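Local atomic coordinates of serine-threonine phosphatase 2C (Toxoplasma gondii, PDB entry 2I44), a protein that probably removes phosphate groups from phosphoserine and phosphothreonine residues of other proteins as a metal-dependent phosphatase of the PP2C family, and binds calcium ions. Residues F149-G163 / D248-I262. Sequence-based numbering, arbitrary orientation.
Sequences FVAVGHLGDSRIAMG and DVRVVRVTPQHRVMI
Met-261, a selenomethionine, carries the tight half of this contact: its terminal CE meets CG1 of Val-150 at 3.4 Å and CG2 of Val-152 lies near it, the branched valines offering methyls tip to tip. The chain runs straight out to the selenium, CG opposite the backbone N (chi1 178°), and only its last bond turns, setting the methyl against the valines, a span suited to a long, unbranched residue. CG of Met-261 meanwhile rests on the Ile-160 CG2 branch. Met-162, its partner in a non-hydrogen-bonded pair, bends at chi2 and chi3, bringing its CE to 3.2 Å from CE of Met-261 and its selenium to the edge of the His-258 ring. These side chains fill the space between two antiparallel sheets, the central beta-sandwich of the PP2C fold; each segment contributes a strand to both. In one sheet, strand 149-155 runs against 248-253, where Val-152 N binds Arg-250 O at 2.7 Å; in the other, 159-163 pairs with 258-262. There a classic beta bulge sets Arg-259 and Val-260 against Gly-163, whose carbonyl oxygen accepts both their amides. Strand 248-253 is the part that meets solvent. Exposed Arg-253 lays its aliphatic CG closely along Phe-149, covering the buried ring while its polar end stays at the surface, and turns one guanidinium face to CE1, the planes 54° apart; Phe-149 also packs on Leu-105 and Leu-109 of helix 98-130. Near His-154 only weak backbone bonds to Asp-248 remain, and a water 2.8 Å from His-154 ND1 donates to Asp-248 O. His-154 NE2 binds Val-177 O, while Asp-248 OD2 is hydrogen-bonded to His-179 NE2.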
ATOM      1  N   PHE A 149       4.305  16.322  -6.851  1.00 26.57           N
ATOM      2  CA  PHE A 149       5.129  15.284  -6.247  1.00 25.37           C
ATOM      3  C   PHE A 149       4.270  14.156  -5.705  1.00 24.21           C
ATOM      4  O   PHE A 149       3.160  14.382  -5.221  1.00 24.51           O
ATOM      5  CB  PHE A 149       5.962  15.853  -5.097  1.00 25.83           C
ATOM      6  CG  PHE A 149       7.095  16.730  -5.542  1.00 28.90           C
ATOM      7  CD1 PHE A 149       8.232  16.177  -6.122  1.00 28.75           C
ATOM      8  CD2 PHE A 149       7.019  18.112  -5.397  1.00 30.94           C
ATOM      9  CE1 PHE A 149       9.279  16.990  -6.555  1.00 31.26           C
ATOM     10  CE2 PHE A 149       8.058  18.938  -5.825  1.00 31.60           C
ATOM     11  CZ  PHE A 149       9.193  18.376  -6.408  1.00 31.51           C
ATOM     12  N   VAL A 150       4.786  12.937  -5.802  1.00 21.90           N
ATOM     13  CA  VAL A 150       4.086  11.783  -5.276  1.00 21.44           C
ATOM     14  C   VAL A 150       5.019  11.102  -4.293  1.00 20.38           C
ATOM     15  O   VAL A 150       6.091  10.623  -4.668  1.00 16.40           O
ATOM     16  CB  VAL A 150       3.692  10.786  -6.379  1.00 23.06           C
ATOM     17  CG1 VAL A 150       3.038   9.555  -5.755  1.00 21.86           C
ATOM     18  CG2 VAL A 150       2.727  11.447  -7.338  1.00 22.24           C
ATOM     19  N   ALA A 151       4.610  11.099  -3.030  1.00 17.39           N
ATOM     20  CA  ALA A 151       5.380  10.475  -1.972  1.00 16.86           C
ATOM     21  C   ALA A 151       4.861   9.055  -1.794  1.00 16.48           C
ATOM     22  O   ALA A 151       3.786   8.846  -1.228  1.00 18.10           O
ATOM     23  CB  ALA A 151       5.216  11.263  -0.675  1.00 16.23           C
ATOM     24  N   VAL A 152       5.622   8.086  -2.291  1.00 14.56           N
ATOM     25  CA  VAL A 152       5.245   6.687  -2.189  1.00 14.09           C
ATOM     26  C   VAL A 152       5.784   6.052  -0.908  1.00 13.15           C
ATOM     27  O   VAL A 152       6.957   6.210  -0.559  1.00 12.29           O
ATOM     28  CB  VAL A 152       5.781   5.863  -3.397  1.00 15.22           C
ATOM     29  CG1 VAL A 152       5.457   4.393  -3.211  1.00 16.99           C
ATOM     30  CG2 VAL A 152       5.166   6.362  -4.690  1.00 14.55           C
ATOM     31  N   GLY A 153       4.912   5.336  -0.213  1.00 12.69           N
ATOM     32  CA  GLY A 153       5.313   4.653   0.999  1.00 11.70           C
ATOM     33  C   GLY A 153       4.702   3.267   0.979  1.00 12.47           C
ATOM     34  O   GLY A 153       3.672   3.056   0.330  1.00 14.41           O
ATOM     35  N   HIS A 154       5.333   2.310   1.653  1.00 12.95           N
ATOM     36  CA  HIS A 154       4.773   0.967   1.713  1.00 14.33           C
ATOM     37  C   HIS A 154       5.359   0.080   2.794  1.00 14.32           C
ATOM     38  O   HIS A 154       6.451   0.313   3.310  1.00 14.96           O
ATOM     39  CB  HIS A 154       4.883   0.246   0.355  1.00 14.05           C
ATOM     40  CG  HIS A 154       6.134  -0.562   0.183  1.00 13.84           C
ATOM     41  ND1 HIS A 154       7.364   0.009  -0.063  1.00 15.78           N
ATOM     42  CD2 HIS A 154       6.336  -1.901   0.191  1.00 15.68           C
ATOM     43  CE1 HIS A 154       8.268  -0.943  -0.206  1.00 16.95           C
ATOM     44  NE2 HIS A 154       7.672  -2.111  -0.057  1.00 15.99           N
ATOM     45  N   LEU A 155       4.590  -0.946   3.125  1.00 14.67           N
ATOM     46  CA  LEU A 155       4.959  -1.948   4.108  1.00 14.24           C
ATOM     47  C   LEU A 155       4.389  -3.250   3.569  1.00 14.00           C
ATOM     48  O   LEU A 155       3.194  -3.334   3.291  1.00 14.18           O
ATOM     49  CB  LEU A 155       4.308  -1.663   5.465  1.00 12.59           C
ATOM     50  CG  LEU A 155       4.760  -0.469   6.313  1.00 15.74           C
ATOM     51  CD1 LEU A 155       3.891  -0.397   7.562  1.00 10.95           C
ATOM     52  CD2 LEU A 155       6.230  -0.617   6.701  1.00 10.08           C
ATOM     53  N   GLY A 156       5.231  -4.261   3.399  1.00 13.88           N
ATOM     54  CA  GLY A 156       4.707  -5.532   2.934  1.00 13.44           C
ATOM     55  C   GLY A 156       4.946  -5.891   1.486  1.00 12.99           C
ATOM     56  O   GLY A 156       5.942  -5.485   0.900  1.00 11.69           O
ATOM     57  N   ASP A 157       4.021  -6.646   0.902  1.00 13.14           N
ATOM     58  CA  ASP A 157       4.190  -7.073  -0.473  1.00 10.98           C
ATOM     59  C   ASP A 157       3.122  -6.629  -1.453  1.00 11.08           C
ATOM     60  O   ASP A 157       2.920  -7.272  -2.476  1.00 11.74           O
ATOM     61  CB  ASP A 157       4.360  -8.590  -0.543  1.00 14.47           C
ATOM     62  CG  ASP A 157       3.242  -9.323   0.147  1.00 16.68           C
ATOM     63  OD1 ASP A 157       2.179  -8.711   0.381  1.00 17.33           O
ATOM     64  OD2 ASP A 157       3.423 -10.514   0.440  1.00 20.89           O
ATOM     65  N   SER A 158       2.414  -5.551  -1.132  1.00 10.98           N
ATOM     66  CA  SER A 158       1.451  -4.989  -2.076  1.00 11.12           C
ATOM     67  C   SER A 158       2.371  -4.071  -2.885  1.00 11.43           C
ATOM     68  O   SER A 158       3.435  -3.678  -2.394  1.00 11.89           O
ATOM     69  CB  SER A 158       0.375  -4.166  -1.367  1.00 12.91           C
ATOM     70  OG  SER A 158      -0.547  -5.006  -0.703  1.00 10.20           O
ATOM     71  N   ARG A 159       1.990  -3.720  -4.111  1.00 13.04           N
ATOM     72  CA  ARG A 159       2.870  -2.890  -4.926  1.00 12.93           C
ATOM     73  C   ARG A 159       2.211  -1.756  -5.693  1.00 12.81           C
ATOM     74  O   ARG A 159       0.999  -1.744  -5.913  1.00 13.11           O
ATOM     75  CB  ARG A 159       3.599  -3.767  -5.945  1.00 12.34           C
ATOM     76  CG  ARG A 159       4.357  -4.941  -5.361  1.00 15.63           C
ATOM     77  CD  ARG A 159       4.865  -5.839  -6.474  1.00 15.42           C
ATOM     78  NE  ARG A 159       5.602  -6.986  -5.965  1.00 16.78           N
ATOM     79  CZ  ARG A 159       6.206  -7.882  -6.741  1.00 19.52           C
ATOM     80  NH1 ARG A 159       6.153  -7.756  -8.063  1.00 21.81           N
ATOM     81  NH2 ARG A 159       6.871  -8.899  -6.208  1.00 17.81           N
ATOM     82  N   ILE A 160       3.045  -0.814  -6.116  1.00 12.78           N
ATOM     83  CA  ILE A 160       2.608   0.319  -6.922  1.00 15.13           C
ATOM     84  C   ILE A 160       3.378   0.265  -8.239  1.00 13.49           C
ATOM     85  O   ILE A 160       4.606   0.225  -8.237  1.00 15.37           O
ATOM     86  CB  ILE A 160       2.906   1.675  -6.237  1.00 15.22           C
ATOM     87  CG1 ILE A 160       2.151   1.769  -4.908  1.00 16.04           C
ATOM     88  CG2 ILE A 160       2.492   2.826  -7.159  1.00 13.01           C
ATOM     89  CD1 ILE A 160       2.306   3.116  -4.212  1.00 15.55           C
ATOM     90  N   ALA A 161       2.660   0.244  -9.356  1.00 13.65           N
ATOM     91  CA  ALA A 161       3.299   0.214 -10.671  1.00 13.79           C
ATOM     92  C   ALA A 161       3.127   1.586 -11.317  1.00 15.65           C
ATOM     93  O   ALA A 161       2.156   2.300 -11.041  1.00 14.12           O
ATOM     94  CB  ALA A 161       2.675  -0.864 -11.544  1.00 15.02           C
HETATM   95  N   MSE A 162       4.066   1.958 -12.176  1.00 16.61           N
HETATM   96  CA  MSE A 162       4.009   3.266 -12.812  1.00 20.27           C
HETATM   97  C   MSE A 162       4.272   3.202 -14.311  1.00 20.34           C
HETATM   98  O   MSE A 162       5.234   2.580 -14.761  1.00 22.90           O
HETATM   99  CB  MSE A 162       5.028   4.202 -12.153  1.00 22.39           C
HETATM  100  CG  MSE A 162       4.909   5.665 -12.572  1.00 26.93           C
HETATM  101 SE   MSE A 162       3.482   6.582 -11.644  1.00 38.15          SE
HETATM  102  CE  MSE A 162       4.567   7.464 -10.295  1.00 24.58           C
ATOM    103  N   GLY A 163       3.402   3.846 -15.079  1.00 20.33           N
ATOM    104  CA  GLY A 163       3.561   3.877 -16.520  1.00 21.59           C
ATOM    105  C   GLY A 163       4.003   5.265 -16.943  1.00 22.87           C
ATOM    106  O   GLY A 163       3.307   6.247 -16.685  1.00 24.76           O
ATOM    107  N   ASP A 248       9.349   2.085   3.429  1.00 18.64           N
ATOM    108  CA  ASP A 248      10.399   2.547   2.527  1.00 21.07           C
ATOM    109  C   ASP A 248       9.655   3.696   1.865  1.00 19.92           C
ATOM    110  O   ASP A 248       8.481   3.553   1.518  1.00 20.78           O
ATOM    111  CB  ASP A 248      10.791   1.484   1.487  1.00 22.87           C
ATOM    112  CG  ASP A 248      11.769   0.458   2.042  1.00 27.34           C
ATOM    113  OD1 ASP A 248      12.790   0.865   2.633  1.00 33.39           O
ATOM    114  OD2 ASP A 248      11.527  -0.753   1.886  1.00 30.60           O
ATOM    115  N   VAL A 249      10.302   4.844   1.723  1.00 20.05           N
ATOM    116  CA  VAL A 249       9.640   5.989   1.118  1.00 17.99           C
ATOM    117  C   VAL A 249      10.411   6.466  -0.099  1.00 18.42           C
ATOM    118  O   VAL A 249      11.643   6.469  -0.101  1.00 19.48           O
ATOM    119  CB  VAL A 249       9.498   7.145   2.137  1.00 16.89           C
ATOM    120  CG1 VAL A 249       8.708   8.291   1.527  1.00 16.84           C
ATOM    121  CG2 VAL A 249       8.802   6.639   3.397  1.00 16.47           C
ATOM    122  N   ARG A 250       9.670   6.860  -1.130  1.00 18.61           N
ATOM    123  CA  ARG A 250      10.243   7.342  -2.382  1.00 19.49           C
ATOM    124  C   ARG A 250       9.396   8.479  -2.952  1.00 20.14           C
ATOM    125  O   ARG A 250       8.191   8.324  -3.165  1.00 19.07           O
ATOM    126  CB  ARG A 250      10.321   6.195  -3.398  1.00 19.63           C
ATOM    127  CG  ARG A 250      10.807   6.596  -4.789  1.00 24.26           C
ATOM    128  CD  ARG A 250      10.899   5.385  -5.726  1.00 28.63           C
ATOM    129  NE  ARG A 250      11.358   5.747  -7.067  1.00 31.74           N
ATOM    130  CZ  ARG A 250      11.493   4.888  -8.077  1.00 33.64           C
ATOM    131  NH1 ARG A 250      11.204   3.605  -7.909  1.00 33.89           N
ATOM    132  NH2 ARG A 250      11.919   5.312  -9.262  1.00 33.80           N
ATOM    133  N   VAL A 251      10.027   9.627  -3.185  1.00 20.22           N
ATOM    134  CA  VAL A 251       9.330  10.775  -3.743  1.00 19.47           C
ATOM    135  C   VAL A 251       9.694  10.925  -5.221  1.00 20.27           C
ATOM    136  O   VAL A 251      10.862  11.066  -5.575  1.00 18.79           O
ATOM    137  CB  VAL A 251       9.698  12.090  -3.008  1.00 21.11           C
ATOM    138  CG1 VAL A 251       8.950  13.261  -3.638  1.00 20.83           C
ATOM    139  CG2 VAL A 251       9.357  11.982  -1.525  1.00 20.18           C
ATOM    140  N   VAL A 252       8.683  10.890  -6.077  1.00 19.75           N
ATOM    141  CA  VAL A 252       8.893  11.018  -7.507  1.00 22.52           C
ATOM    142  C   VAL A 252       8.202  12.268  -8.041  1.00 23.85           C
ATOM    143  O   VAL A 252       7.113  12.625  -7.584  1.00 24.27           O
ATOM    144  CB  VAL A 252       8.349   9.766  -8.254  1.00 22.62           C
ATOM    145  CG1 VAL A 252       6.991   9.382  -7.701  1.00 25.40           C
ATOM    146  CG2 VAL A 252       8.240  10.041  -9.748  1.00 23.83           C
ATOM    147  N   ARG A 253       8.849  12.948  -8.984  1.00 24.08           N
ATOM    148  CA  ARG A 253       8.259  14.135  -9.597  1.00 25.30           C
ATOM    149  C   ARG A 253       7.303  13.665 -10.681  1.00 25.21           C
ATOM    150  O   ARG A 253       7.672  12.838 -11.515  1.00 27.06           O
ATOM    151  CB  ARG A 253       9.319  15.002 -10.270  1.00 27.90           C
ATOM    152  CG  ARG A 253      10.325  15.653  -9.361  1.00 31.10           C
ATOM    153  CD  ARG A 253      11.379  16.372 -10.205  1.00 35.35           C
ATOM    154  NE  ARG A 253      12.399  17.021  -9.381  1.00 41.43           N
ATOM    155  CZ  ARG A 253      12.257  18.213  -8.806  1.00 42.39           C
ATOM    156  NH1 ARG A 253      11.134  18.906  -8.966  1.00 42.04           N
ATOM    157  NH2 ARG A 253      13.237  18.709  -8.062  1.00 44.52           N
ATOM    158  N   VAL A 254       6.078  14.171 -10.673  1.00 24.17           N
ATOM    159  CA  VAL A 254       5.133  13.792 -11.707  1.00 23.77           C
ATOM    160  C   VAL A 254       5.477  14.649 -12.924  1.00 25.45           C
ATOM    161  O   VAL A 254       5.286  15.864 -12.907  1.00 25.80           O
ATOM    162  CB  VAL A 254       3.688  14.084 -11.286  1.00 23.92           C
ATOM    163  CG1 VAL A 254       2.730  13.639 -12.381  1.00 22.66           C
ATOM    164  CG2 VAL A 254       3.373  13.378  -9.970  1.00 23.04           C
ATOM    165  N   THR A 255       6.004  14.025 -13.972  1.00 25.61           N
ATOM    166  CA  THR A 255       6.364  14.764 -15.176  1.00 24.66           C
ATOM    167  C   THR A 255       5.259  14.660 -16.222  1.00 24.88           C
ATOM    168  O   THR A 255       4.331  13.862 -16.084  1.00 22.66           O
ATOM    169  CB  THR A 255       7.653  14.212 -15.799  1.00 24.59           C
ATOM    170  OG1 THR A 255       7.373  12.958 -16.434  1.00 23.81           O
ATOM    171  CG2 THR A 255       8.719  14.018 -14.724  1.00 24.88           C
ATOM    172  N   PRO A 256       5.346  15.467 -17.290  1.00 24.01           N
ATOM    173  CA  PRO A 256       4.330  15.430 -18.345  1.00 26.56           C
ATOM    174  C   PRO A 256       4.157  14.032 -18.943  1.00 25.60           C
ATOM    175  O   PRO A 256       3.083  13.690 -19.433  1.00 26.74           O
ATOM    176  CB  PRO A 256       4.863  16.429 -19.369  1.00 26.64           C
ATOM    177  CG  PRO A 256       5.545  17.447 -18.499  1.00 27.28           C
ATOM    178  CD  PRO A 256       6.298  16.569 -17.517  1.00 26.34           C
ATOM    179  N   GLN A 257       5.220  13.233 -18.895  1.00 26.43           N
ATOM    180  CA  GLN A 257       5.193  11.877 -19.442  1.00 27.02           C
ATOM    181  C   GLN A 257       4.547  10.845 -18.525  1.00 26.45           C
ATOM    182  O   GLN A 257       4.192   9.750 -18.974  1.00 25.56           O
ATOM    183  CB  GLN A 257       6.611  11.416 -19.797  1.00 28.16           C
ATOM    184  CG  GLN A 257       7.262  12.192 -20.934  1.00 31.79           C
ATOM    185  CD  GLN A 257       7.526  13.646 -20.584  1.00 32.05           C
ATOM    186  OE1 GLN A 257       8.214  13.951 -19.607  1.00 33.37           O
ATOM    187  NE2 GLN A 257       6.983  14.549 -21.386  1.00 31.38           N
ATOM    188  N   HIS A 258       4.407  11.170 -17.243  1.00 26.55           N
ATOM    189  CA  HIS A 258       3.778  10.233 -16.317  1.00 26.42           C
ATOM    190  C   HIS A 258       2.313  10.046 -16.706  1.00 26.48           C
ATOM    191  O   HIS A 258       1.527  10.998 -16.711  1.00 27.16           O
ATOM    192  CB  HIS A 258       3.933  10.736 -14.880  1.00 27.01           C
ATOM    193  CG  HIS A 258       5.297  10.488 -14.314  1.00 27.19           C
ATOM    194  ND1 HIS A 258       5.560   9.470 -13.422  1.00 29.37           N
ATOM    195  CD2 HIS A 258       6.490  11.063 -14.587  1.00 27.31           C
ATOM    196  CE1 HIS A 258       6.856   9.425 -13.174  1.00 26.41           C
ATOM    197  NE2 HIS A 258       7.444  10.380 -13.869  1.00 29.88           N
ATOM    198  N   ARG A 259       1.957   8.810 -17.040  1.00 24.86           N
ATOM    199  CA  ARG A 259       0.610   8.496 -17.499  1.00 23.30           C
ATOM    200  C   ARG A 259      -0.312   7.808 -16.507  1.00 23.21           C
ATOM    201  O   ARG A 259      -1.487   8.160 -16.397  1.00 20.47           O
ATOM    202  CB  ARG A 259       0.695   7.625 -18.754  1.00 25.63           C
ATOM    203  CG  ARG A 259       1.365   8.294 -19.935  1.00 29.00           C
ATOM    204  CD  ARG A 259       0.378   9.130 -20.734  1.00 30.05           C
ATOM    205  NE  ARG A 259       1.057   9.886 -21.785  1.00 34.02           N
ATOM    206  CZ  ARG A 259       1.798  10.972 -21.573  1.00 35.42           C
ATOM    207  NH1 ARG A 259       1.957  11.444 -20.340  1.00 35.40           N
ATOM    208  NH2 ARG A 259       2.392  11.580 -22.595  1.00 33.69           N
ATOM    209  N   VAL A 260       0.199   6.821 -15.786  1.00 20.26           N
ATOM    210  CA  VAL A 260      -0.666   6.109 -14.867  1.00 20.49           C
ATOM    211  C   VAL A 260       0.057   5.453 -13.697  1.00 20.57           C
ATOM    212  O   VAL A 260       1.188   4.991 -13.818  1.00 19.28           O
ATOM    213  CB  VAL A 260      -1.474   5.042 -15.641  1.00 20.83           C
ATOM    214  CG1 VAL A 260      -0.518   4.104 -16.374  1.00 21.24           C
ATOM    215  CG2 VAL A 260      -2.382   4.271 -14.698  1.00 20.94           C
HETATM  216  N   MSE A 261      -0.610   5.447 -12.552  1.00 20.53           N
HETATM  217  CA  MSE A 261      -0.080   4.833 -11.348  1.00 20.23           C
HETATM  218  C   MSE A 261      -1.113   3.792 -10.947  1.00 20.03           C
HETATM  219  O   MSE A 261      -2.319   4.048 -11.020  1.00 20.96           O
HETATM  220  CB  MSE A 261       0.097   5.887 -10.248  1.00 21.71           C
HETATM  221  CG  MSE A 261       0.600   5.342  -8.918  1.00 24.54           C
HETATM  222 SE   MSE A 261       0.946   6.761  -7.627  1.00 37.87          SE
HETATM  223  CE  MSE A 261       2.872   6.693  -7.638  1.00 26.50           C
ATOM    224  N   ILE A 262      -0.646   2.615 -10.545  1.00 18.59           N
ATOM    225  CA  ILE A 262      -1.548   1.543 -10.152  1.00 17.48           C
ATOM    226  C   ILE A 262      -1.182   1.001  -8.779  1.00 17.97           C
ATOM    227  O   ILE A 262      -0.084   0.474  -8.581  1.00 17.56           O
ATOM    228  CB  ILE A 262      -1.500   0.364 -11.162  1.00 17.93           C
ATOM    229  CG1 ILE A 262      -1.897   0.850 -12.558  1.00 17.99           C
ATOM    230  CG2 ILE A 262      -2.429  -0.758 -10.702  1.00 15.66           C
ATOM    231  CD1 ILE A 262      -1.789  -0.221 -13.630  1.00 17.89           C
TER
HETATM  232  O   HOH W   1       7.576   2.689  -0.871  1.00 14.51           O